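Local structure of ORF14 (2WPX) at residues Y180-W185 with Y236-V241; D167-G172 with L284-L289; G186-D191 with Y220-E225; G250-S255 with G267-H272. The protein binds acetyl-CoA and, as a tandem GCN5-related N-acetyltransferase encoded with the clavulanic acid pathway, probably transfers acyl groups to a substrate. All coordinates share one frame; numbering follows the deposited sequence.

Interaction 1 (Y180-W185 with Y236-V241); sequences YSLVTW and YHTGAV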
# COMPACT_ATOMS: atom_id res chain seq x y z
N TYR A 180 -0.29 -31.12 6.18
CA TYR A 180 0.28 -29.87 5.58
C TYR A 180 1.80 -29.76 5.56
O TYR A 180 2.46 -30.39 6.35
CB TYR A 180 -0.32 -28.62 6.22
CG TYR A 180 -1.82 -28.56 6.04
CD1 TYR A 180 -2.67 -29.22 6.94
CD2 TYR A 180 -2.39 -27.89 4.95
CE1 TYR A 180 -4.05 -29.20 6.77
CE2 TYR A 180 -3.74 -27.87 4.76
CZ TYR A 180 -4.57 -28.53 5.68
OH TYR A 180 -5.93 -28.47 5.49
N SER A 181 2.37 -28.97 4.66
CA SER A 181 3.76 -28.57 4.88
C SER A 181 4.03 -27.13 4.53
O SER A 181 3.42 -26.57 3.63
CB SER A 181 4.73 -29.50 4.19
OG SER A 181 4.26 -29.72 2.91
N LEU A 182 4.96 -26.54 5.26
CA LEU A 182 5.34 -25.15 5.06
C LEU A 182 6.34 -25.05 3.94
O LEU A 182 7.28 -25.82 3.91
CB LEU A 182 6.02 -24.68 6.32
CG LEU A 182 4.92 -24.43 7.32
CD1 LEU A 182 5.52 -23.66 8.46
CD2 LEU A 182 3.81 -23.58 6.68
N VAL A 183 6.13 -24.12 3.01
CA VAL A 183 7.19 -23.73 2.04
C VAL A 183 7.48 -22.20 2.13
O VAL A 183 6.60 -21.39 2.52
CB VAL A 183 6.79 -24.15 0.58
CG1 VAL A 183 5.61 -23.29 0.07
CG2 VAL A 183 7.96 -24.05 -0.40
N THR A 184 8.70 -21.79 1.77
CA THR A 184 9.11 -20.37 1.79
C THR A 184 9.79 -20.03 0.49
O THR A 184 10.43 -20.89 -0.14
CB THR A 184 10.13 -20.04 2.93
OG1 THR A 184 11.35 -20.79 2.73
CG2 THR A 184 9.54 -20.37 4.30
N TRP A 185 9.68 -18.77 0.08
CA TRP A 185 10.45 -18.27 -1.06
C TRP A 185 10.59 -16.73 -0.98
O TRP A 185 9.79 -16.06 -0.30
CB TRP A 185 9.77 -18.68 -2.36
CG TRP A 185 8.46 -18.07 -2.61
CD1 TRP A 185 8.22 -16.84 -3.12
CD2 TRP A 185 7.17 -18.67 -2.40
NE1 TRP A 185 6.88 -16.63 -3.28
CE2 TRP A 185 6.21 -17.74 -2.84
CE3 TRP A 185 6.74 -19.90 -1.90
CZ2 TRP A 185 4.84 -17.99 -2.78
CZ3 TRP A 185 5.39 -20.16 -1.85
CH2 TRP A 185 4.45 -19.19 -2.29
N TYR A 236 9.28 -11.57 1.24
CA TYR A 236 9.48 -12.83 1.95
C TYR A 236 8.15 -13.59 1.98
O TYR A 236 7.11 -13.02 2.40
CB TYR A 236 10.00 -12.60 3.37
CG TYR A 236 11.38 -12.03 3.46
CD1 TYR A 236 11.60 -10.63 3.35
CD2 TYR A 236 12.49 -12.85 3.64
CE1 TYR A 236 12.86 -10.09 3.43
CE2 TYR A 236 13.76 -12.29 3.73
CZ TYR A 236 13.92 -10.93 3.61
OH TYR A 236 15.15 -10.40 3.70
N HIS A 237 8.16 -14.85 1.52
CA HIS A 237 6.92 -15.63 1.39
C HIS A 237 6.97 -16.96 2.15
O HIS A 237 7.99 -17.62 2.15
CB HIS A 237 6.61 -15.93 -0.06
CG HIS A 237 6.50 -14.71 -0.91
ND1 HIS A 237 7.60 -14.10 -1.48
CD2 HIS A 237 5.42 -13.97 -1.28
CE1 HIS A 237 7.21 -13.05 -2.17
NE2 HIS A 237 5.89 -12.95 -2.08
N THR A 238 5.88 -17.28 2.83
CA THR A 238 5.64 -18.60 3.38
C THR A 238 4.30 -19.09 2.84
O THR A 238 3.34 -18.35 2.76
CB THR A 238 5.57 -18.56 4.89
OG1 THR A 238 6.83 -18.06 5.39
CG2 THR A 238 5.27 -19.99 5.46
N GLY A 239 4.28 -20.34 2.41
CA GLY A 239 3.07 -20.96 1.88
C GLY A 239 2.76 -22.27 2.58
O GLY A 239 3.64 -22.93 3.14
N ALA A 240 1.49 -22.63 2.60
CA ALA A 240 1.15 -23.90 3.21
C ALA A 240 0.61 -24.79 2.12
O ALA A 240 -0.30 -24.39 1.39
CB ALA A 240 0.12 -23.72 4.29
N VAL A 241 1.19 -25.99 2.00
CA VAL A 241 0.70 -26.91 0.98
C VAL A 241 -0.08 -28.03 1.60
O VAL A 241 0.34 -28.57 2.60
CB VAL A 241 1.83 -27.50 0.09
CG1 VAL A 241 1.24 -28.53 -0.87
CG2 VAL A 241 2.54 -26.39 -0.71
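The indole of W185 lies over the imidazole of H237 in an offset stack, with five-membered-ring and imidazole centroids 4.1 Å apart and planes only 15° from parallel. This stack closes one end of an antiparallel ladder at the margin of a GNAT fold, where the first strand of the second GNAT half, 180-185, joins strand 234-242. H237 CB slips under the indole as well, making a CH-pi contact over the face near its rim. The W185 CG sits between the backbone N and the carbonyl carbon (chi1 67°), a turn that folds the indole back across strand 236-241 toward G239. V183 CG1 reaches the indole edge in the ring plane, and on the same sheet face V183 and V241 both pack on Y193 of helix 191-199.

The other face belongs to L182, T184, T238 and A240. Here L182 CD2 comes to 4.1 Å from T238 CG2, and T184 CG2 lies alongside T238 OG1. Helix 280-295 packs over this face, with L283 on L182 and Y291 on T184. Paired backbone bonds join S181 with V241, V183 with G239 and W185 with H237.

At the stacked end, W185 O accepts H237 N at 2.7 Å and, less directly, H237 ND1 at 3.2 Å, an N-H that also makes a weak bond to G186 O; W185 O lies in the imidazole plane, whereas ND1 stands 50° above the carbonyl plane.

Interaction 2 (D167-G172 with L284-L289); sequences DPLADG and LKLANL
P168 and L169 pack against two leucines, L286 and L289, one helical turn apart on the same side of helix 280-295. The pyrrolidine meets both: P168 CB is 3.8 Å from L286 CD2, while P168 CG comes to 3.6 Å from L289 CD2, the ring crossing that leucine at about a right angle. L169 slides past L286 in the opposite direction, bringing its CG within 3.9 Å of L286 CD2, and sends CD1 on to L289 CD2. For L289, placing CG opposite the backbone N (chi1 -177°) swings the branched end out toward the proline.

The apolar pair is carried by the connection from strand 149-162 to strand 180-185, which leads from one GNAT half to the other and is folded here into two successive type I turns, D167-A170 and L169-G172. An Asx turn sets up the first: L169 N donates to D167 OD2 at 2.7 Å, approaching from above the carboxylate plane. Further along the connection, P174 also touches L286. Within the helix, residues facing other ways meet the sheet, with L284 lying on T238 and A240.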
# COMPACT_ATOMS: atom_id res chain seq x y z
N ASP A 167 6.58 -9.42 21.68
CA ASP A 167 7.23 -10.39 20.79
C ASP A 167 6.33 -11.56 20.38
O ASP A 167 6.15 -12.47 21.15
CB ASP A 167 8.52 -10.89 21.44
CG ASP A 167 9.19 -11.98 20.62
OD1 ASP A 167 10.06 -12.63 21.24
OD2 ASP A 167 8.83 -12.23 19.43
N PRO A 168 5.74 -11.54 19.18
CA PRO A 168 4.81 -12.65 18.93
C PRO A 168 5.52 -13.99 18.83
O PRO A 168 4.88 -15.05 18.78
CB PRO A 168 4.17 -12.29 17.60
CG PRO A 168 5.14 -11.40 16.94
CD PRO A 168 5.92 -10.68 18.00
N LEU A 169 6.84 -13.98 18.76
CA LEU A 169 7.48 -15.26 18.53
C LEU A 169 8.10 -15.73 19.86
O LEU A 169 8.89 -16.65 19.89
CB LEU A 169 8.47 -15.15 17.37
CG LEU A 169 7.95 -15.17 15.92
CD1 LEU A 169 8.95 -14.47 14.98
CD2 LEU A 169 7.81 -16.61 15.49
N ALA A 170 7.73 -15.10 20.97
CA ALA A 170 8.32 -15.53 22.26
C ALA A 170 8.02 -17.01 22.58
O ALA A 170 8.83 -17.62 23.22
CB ALA A 170 7.88 -14.63 23.45
N ASP A 171 6.89 -17.57 22.13
CA ASP A 171 6.62 -19.03 22.29
C ASP A 171 6.81 -19.78 20.98
O ASP A 171 6.03 -20.66 20.67
CB ASP A 171 5.19 -19.30 22.80
CG ASP A 171 4.95 -18.71 24.18
OD1 ASP A 171 5.85 -18.92 25.05
OD2 ASP A 171 3.91 -18.04 24.40
N GLY A 172 7.81 -19.39 20.20
CA GLY A 172 8.15 -20.09 18.96
C GLY A 172 7.05 -20.08 17.92
O GLY A 172 6.09 -19.35 18.03
N LEU A 284 1.03 -19.29 9.32
CA LEU A 284 1.65 -18.57 8.23
C LEU A 284 2.30 -17.21 8.66
O LEU A 284 3.45 -16.95 8.34
CB LEU A 284 0.64 -18.42 7.08
CG LEU A 284 0.45 -19.70 6.24
CD1 LEU A 284 -0.60 -19.45 5.18
CD2 LEU A 284 1.75 -20.22 5.58
N LYS A 285 1.60 -16.36 9.40
CA LYS A 285 2.21 -15.07 9.79
C LYS A 285 3.42 -15.23 10.68
O LYS A 285 4.41 -14.51 10.51
CB LYS A 285 1.22 -14.12 10.45
CG LYS A 285 0.17 -13.64 9.53
CD LYS A 285 -0.86 -12.93 10.37
CE LYS A 285 -1.42 -11.73 9.63
NZ LYS A 285 -2.49 -12.29 8.82
N LEU A 286 3.34 -16.19 11.61
CA LEU A 286 4.42 -16.39 12.55
C LEU A 286 5.59 -17.04 11.87
O LEU A 286 6.73 -16.63 12.11
CB LEU A 286 3.98 -17.21 13.74
CG LEU A 286 3.19 -16.38 14.74
CD1 LEU A 286 2.58 -17.38 15.68
CD2 LEU A 286 4.10 -15.42 15.51
N ALA A 287 5.34 -18.04 11.02
CA ALA A 287 6.47 -18.65 10.29
C ALA A 287 7.10 -17.62 9.35
O ALA A 287 8.32 -17.55 9.27
CB ALA A 287 6.01 -19.94 9.48
N ASN A 288 6.29 -16.85 8.62
CA ASN A 288 6.86 -15.82 7.73
C ASN A 288 7.61 -14.71 8.48
O ASN A 288 8.60 -14.20 7.99
CB ASN A 288 5.80 -15.18 6.84
CG ASN A 288 6.37 -14.75 5.47
OD1 ASN A 288 5.99 -13.69 4.94
ND2 ASN A 288 7.26 -15.56 4.89
N LEU A 289 7.11 -14.31 9.65
CA LEU A 289 7.82 -13.31 10.42
C LEU A 289 9.18 -13.86 10.85
O LEU A 289 10.20 -13.20 10.77
CB LEU A 289 7.01 -12.84 11.62
CG LEU A 289 7.64 -11.70 12.47
CD1 LEU A 289 7.72 -10.45 11.67
CD2 LEU A 289 6.90 -11.42 13.80

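Interaction 3 (G186-D191 with Y220-E225); sequences GTITPD and YARQFE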
# COMPACT_ATOMS: atom_id res chain seq x y z
N GLY A 186 11.60 -16.20 -1.67
CA GLY A 186 12.02 -14.80 -1.57
C GLY A 186 11.19 -13.91 -2.47
O GLY A 186 9.93 -14.04 -2.54
N THR A 187 11.87 -13.03 -3.21
CA THR A 187 11.21 -11.96 -3.91
C THR A 187 10.50 -12.47 -5.13
O THR A 187 9.48 -11.92 -5.53
CB THR A 187 12.26 -10.90 -4.31
OG1 THR A 187 12.95 -10.48 -3.12
CG2 THR A 187 11.61 -9.71 -4.92
N ILE A 188 11.04 -13.51 -5.75
CA ILE A 188 10.44 -14.02 -6.96
C ILE A 188 9.75 -15.32 -6.61
O ILE A 188 10.33 -16.19 -5.94
CB ILE A 188 11.54 -14.27 -8.08
CG1 ILE A 188 12.36 -13.01 -8.36
CG2 ILE A 188 10.90 -14.89 -9.32
CD1 ILE A 188 11.47 -11.82 -8.81
N THR A 189 8.51 -15.45 -7.05
CA THR A 189 7.71 -16.66 -6.80
C THR A 189 8.05 -17.84 -7.74
O THR A 189 7.99 -17.73 -8.93
CB THR A 189 6.18 -16.35 -6.77
OG1 THR A 189 5.41 -17.55 -6.51
CG2 THR A 189 5.77 -15.85 -8.06
N PRO A 190 8.46 -18.97 -7.19
CA PRO A 190 8.71 -20.12 -8.10
C PRO A 190 7.49 -20.37 -9.03
O PRO A 190 6.36 -20.27 -8.60
CB PRO A 190 8.95 -21.28 -7.13
CG PRO A 190 9.50 -20.55 -5.87
CD PRO A 190 8.55 -19.36 -5.78
N ASP A 191 7.74 -20.65 -10.31
CA ASP A 191 6.68 -21.05 -11.25
C ASP A 191 5.64 -21.99 -10.61
O ASP A 191 4.45 -21.85 -10.85
CB ASP A 191 7.31 -21.77 -12.46
CG ASP A 191 8.26 -20.87 -13.26
OD1 ASP A 191 8.63 -19.76 -12.79
OD2 ASP A 191 8.67 -21.28 -14.38
N TYR A 220 -1.11 -14.53 -12.17
CA TYR A 220 -0.05 -14.00 -11.39
C TYR A 220 0.64 -13.00 -12.32
O TYR A 220 0.88 -13.31 -13.50
CB TYR A 220 0.90 -15.14 -10.96
CG TYR A 220 1.90 -14.69 -9.92
CD1 TYR A 220 1.60 -14.74 -8.57
CD2 TYR A 220 3.14 -14.17 -10.30
CE1 TYR A 220 2.48 -14.27 -7.62
CE2 TYR A 220 4.06 -13.74 -9.37
CZ TYR A 220 3.71 -13.79 -8.02
OH TYR A 220 4.61 -13.37 -7.08
N ALA A 221 0.90 -11.79 -11.83
CA ALA A 221 1.45 -10.73 -12.65
C ALA A 221 2.87 -10.47 -12.25
O ALA A 221 3.14 -9.84 -11.26
CB ALA A 221 0.63 -9.50 -12.50
N ARG A 222 3.78 -10.98 -13.06
CA ARG A 222 5.18 -10.85 -12.88
C ARG A 222 5.63 -9.40 -12.81
O ARG A 222 6.68 -9.10 -12.30
CB ARG A 222 5.85 -11.51 -14.06
CG ARG A 222 6.62 -12.74 -13.77
CD ARG A 222 5.95 -13.99 -13.29
NE ARG A 222 6.81 -14.37 -12.20
CZ ARG A 222 6.94 -15.55 -11.60
NH1 ARG A 222 6.30 -16.65 -11.99
NH2 ARG A 222 7.77 -15.61 -10.58
N GLN A 223 4.82 -8.51 -13.36
CA GLN A 223 5.17 -7.11 -13.40
C GLN A 223 5.12 -6.49 -12.00
O GLN A 223 5.83 -5.54 -11.73
CB GLN A 223 4.28 -6.36 -14.38
CG GLN A 223 4.85 -5.04 -14.77
CD GLN A 223 4.06 -4.29 -15.84
OE1 GLN A 223 3.31 -4.88 -16.61
NE2 GLN A 223 4.24 -3.00 -15.90
N PHE A 224 4.29 -7.05 -11.13
CA PHE A 224 4.30 -6.69 -9.72
C PHE A 224 5.68 -6.94 -9.12
O PHE A 224 6.25 -6.06 -8.49
CB PHE A 224 3.25 -7.48 -8.94
CG PHE A 224 1.89 -6.93 -9.04
CD1 PHE A 224 1.62 -5.63 -8.60
CD2 PHE A 224 0.83 -7.70 -9.53
CE1 PHE A 224 0.31 -5.10 -8.71
CE2 PHE A 224 -0.46 -7.20 -9.60
CZ PHE A 224 -0.72 -5.89 -9.21
N GLU A 225 6.19 -8.15 -9.33
CA GLU A 225 7.54 -8.48 -8.90
C GLU A 225 8.59 -7.56 -9.51
O GLU A 225 9.47 -7.12 -8.80
CB GLU A 225 7.90 -9.93 -9.25
CG GLU A 225 7.01 -10.95 -8.61
CD GLU A 225 7.43 -12.38 -8.84
OE1 GLU A 225 7.15 -13.18 -7.95
OE2 GLU A 225 8.03 -12.70 -9.91
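I188 and E225 bring their backbones closest, CA to CA 6.5 Å, where the loop leaving strand 180-185 passes the first turn of helix 222-230. An R222-E225 salt bridge at the helix start, extended by a long charge contact to D191, is tied to the loop by two hydrogen bonds of the T189 backbone.

E225 is the hub. Its OE1 accepts T189 N at 2.8 Å on the syn side and Y220 OH at 2.7 Å, the two donors arriving from opposite faces of the carboxylate plane. The other oxygen, E225 OE2, takes both NE and NH2 of R222, side-on and from one face. I188 lies across this oxygen, with CG2 and CD1 each 3.7 Å from E225 OE2. Four bonds fix the carboxylate's rotation, and the guanidinium would be expected to favour its ionised form.

The arginine chain, bent at chi2 (66°) and chi3, curls back to E225 while keeping NH2 available to the loop. D191 OD1 contributes charge alone, through a long salt bridge, 4.0 Å from R222 NH1 and well out of the guanidinium plane. R222 NH2 donates to T189 O at 2.7 Å, lying in the carbonyl plane on a lone pair, with the oxygen in the guanidinium plane.

Interaction 4 (G250-S255 with G267-H272); sequences GYTSVS and GMTVVH
A beta hairpin formed by strands 247-256 and 263-271, the third and fourth strands of the second GNAT fold, is joined here along G250-S255 and G267-V271. The strands run almost exactly antiparallel, at 174°. Y251 and V270 form a regular hydrogen-bonded pair, Y251 N to V270 O at 3.1 Å and V270 N to Y251 O at 3.0 Å. At the G250 end, the glycine CA lies 3.3 Å from V270 O, a close CA-H...O contact.

Beyond T252 the register slips. S253 O receives G267 N at 2.6 Å, where the register set by Y251 and V270 would have brought M268 N, and M268 is the extra residue. S253 N and M268 O are 3.8 Å apart, too far for a bond. The offset resembles a beta bulge, a feature often found in the fourth strand of GNAT proteins, and S255 continues the shifted register with L265.

The face that bears T252 and T269 holds the side-chain bond that crosses between the two strands. The two threonines lie side by side, pointing the same way, with OG1 atoms 2.9 Å apart. T252 has OG1 opposite its backbone N (chi1 -173°), whereas T269 turns OG1 beside its own N (chi1 -54°), so the hydroxyls converge between the strands. T252 also touches L284 and N288 of helix 280-295, which places the pair beneath that helix.

K285 NZ bonds to T269 OG1 from the same helix. Its positive charge would probably polarise the linked hydroxyls, extending a polar chain from helix to both strands within an otherwise largely apolar interface.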
# COMPACT_ATOMS: atom_id res chain seq x y z
N GLY A 250 -2.63 -21.97 1.59
CA GLY A 250 -2.45 -20.65 2.15
C GLY A 250 -1.11 -20.04 1.86
O GLY A 250 -0.11 -20.74 1.55
N TYR A 251 -1.07 -18.71 1.96
CA TYR A 251 0.19 -18.05 1.94
C TYR A 251 0.15 -16.60 2.40
O TYR A 251 -0.91 -16.04 2.65
CB TYR A 251 0.78 -18.18 0.55
CG TYR A 251 0.65 -16.97 -0.26
CD1 TYR A 251 -0.58 -16.44 -0.54
CD2 TYR A 251 1.76 -16.36 -0.79
CE1 TYR A 251 -0.68 -15.29 -1.29
CE2 TYR A 251 1.67 -15.25 -1.55
CZ TYR A 251 0.45 -14.71 -1.79
OH TYR A 251 0.38 -13.58 -2.56
N THR A 252 1.31 -16.01 2.50
CA THR A 252 1.45 -14.74 3.12
C THR A 252 2.77 -14.12 2.68
O THR A 252 3.65 -14.82 2.19
CB THR A 252 1.39 -14.89 4.66
OG1 THR A 252 1.36 -13.60 5.27
CG2 THR A 252 2.60 -15.63 5.19
N SER A 253 2.93 -12.81 2.85
CA SER A 253 4.17 -12.12 2.46
C SER A 253 4.48 -10.88 3.31
O SER A 253 3.56 -10.20 3.78
CB SER A 253 4.05 -11.64 1.01
OG SER A 253 2.86 -10.89 0.91
N VAL A 254 5.78 -10.62 3.45
CA VAL A 254 6.33 -9.36 3.89
C VAL A 254 7.17 -8.70 2.73
O VAL A 254 7.88 -9.38 1.93
CB VAL A 254 7.18 -9.50 5.19
CG1 VAL A 254 7.81 -8.18 5.59
CG2 VAL A 254 6.29 -9.96 6.36
N SER A 255 7.09 -7.38 2.67
CA SER A 255 7.77 -6.60 1.69
C SER A 255 8.72 -5.71 2.50
O SER A 255 8.37 -5.23 3.57
CB SER A 255 6.69 -5.78 0.95
OG SER A 255 7.25 -4.87 0.05
N GLY A 267 2.04 -8.07 4.14
CA GLY A 267 0.99 -8.02 3.12
C GLY A 267 -0.13 -9.02 3.42
O GLY A 267 -0.22 -9.57 4.52
N MET A 268 -0.98 -9.28 2.45
CA MET A 268 -2.11 -10.16 2.72
C MET A 268 -1.75 -11.62 3.10
O MET A 268 -0.80 -12.21 2.60
CB MET A 268 -3.16 -10.09 1.60
CG MET A 268 -2.56 -10.13 0.17
SD MET A 268 -3.86 -10.03 -1.11
CE MET A 268 -3.77 -8.28 -1.59
N THR A 269 -2.51 -12.17 4.04
CA THR A 269 -2.47 -13.58 4.30
C THR A 269 -3.77 -14.09 3.79
O THR A 269 -4.81 -13.63 4.24
CB THR A 269 -2.37 -13.83 5.81
OG1 THR A 269 -1.25 -13.09 6.33
CG2 THR A 269 -2.19 -15.32 6.14
N VAL A 270 -3.73 -15.01 2.83
CA VAL A 270 -4.96 -15.58 2.31
C VAL A 270 -5.00 -17.09 2.56
O VAL A 270 -4.04 -17.78 2.30
CB VAL A 270 -5.07 -15.30 0.84
CG1 VAL A 270 -6.41 -15.71 0.36
CG2 VAL A 270 -4.91 -13.82 0.59
N VAL A 271 -6.11 -17.60 3.06
CA VAL A 271 -6.24 -19.02 3.30
C VAL A 271 -7.31 -19.55 2.36
O VAL A 271 -8.41 -19.05 2.35
CB VAL A 271 -6.58 -19.34 4.80
CG1 VAL A 271 -6.74 -20.82 5.02
CG2 VAL A 271 -5.49 -18.79 5.74
N HIS A 272 -6.98 -20.57 1.58
CA HIS A 272 -7.94 -21.24 0.70
C HIS A 272 -9.22 -21.68 1.44
O HIS A 272 -9.14 -22.25 2.53
CB HIS A 272 -7.25 -22.46 0.07
CG HIS A 272 -8.14 -23.30 -0.80
ND1 HIS A 272 -7.73 -23.77 -2.04
CD2 HIS A 272 -9.39 -23.79 -0.61
CE1 HIS A 272 -8.69 -24.51 -2.56
NE2 HIS A 272 -9.71 -24.53 -1.72

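Interactions 1 and 4 belong to the same sheet, in which strand 234-242 of the first neighbours strand 247-256 of the second. Both depend on backbone ladders, but interaction 1 finishes the sheet at an outermost strand with an aromatic stack, whereas interaction 4 links hydroxyls and lies nearest the chain's centre, about 14 Å between centres; interactions 1 and 2 are peripheral, about 23 Å away. Helix 280-295 covers both ladders and is met on another side by interaction 2, a purely apolar contact of the interdomain connection. Interaction 3, which begins where strand 180-185 ends, is dominated by charges and touches interaction 1 through G186 and P190. All four are partly buried and lie away from the bound acetyl-CoA.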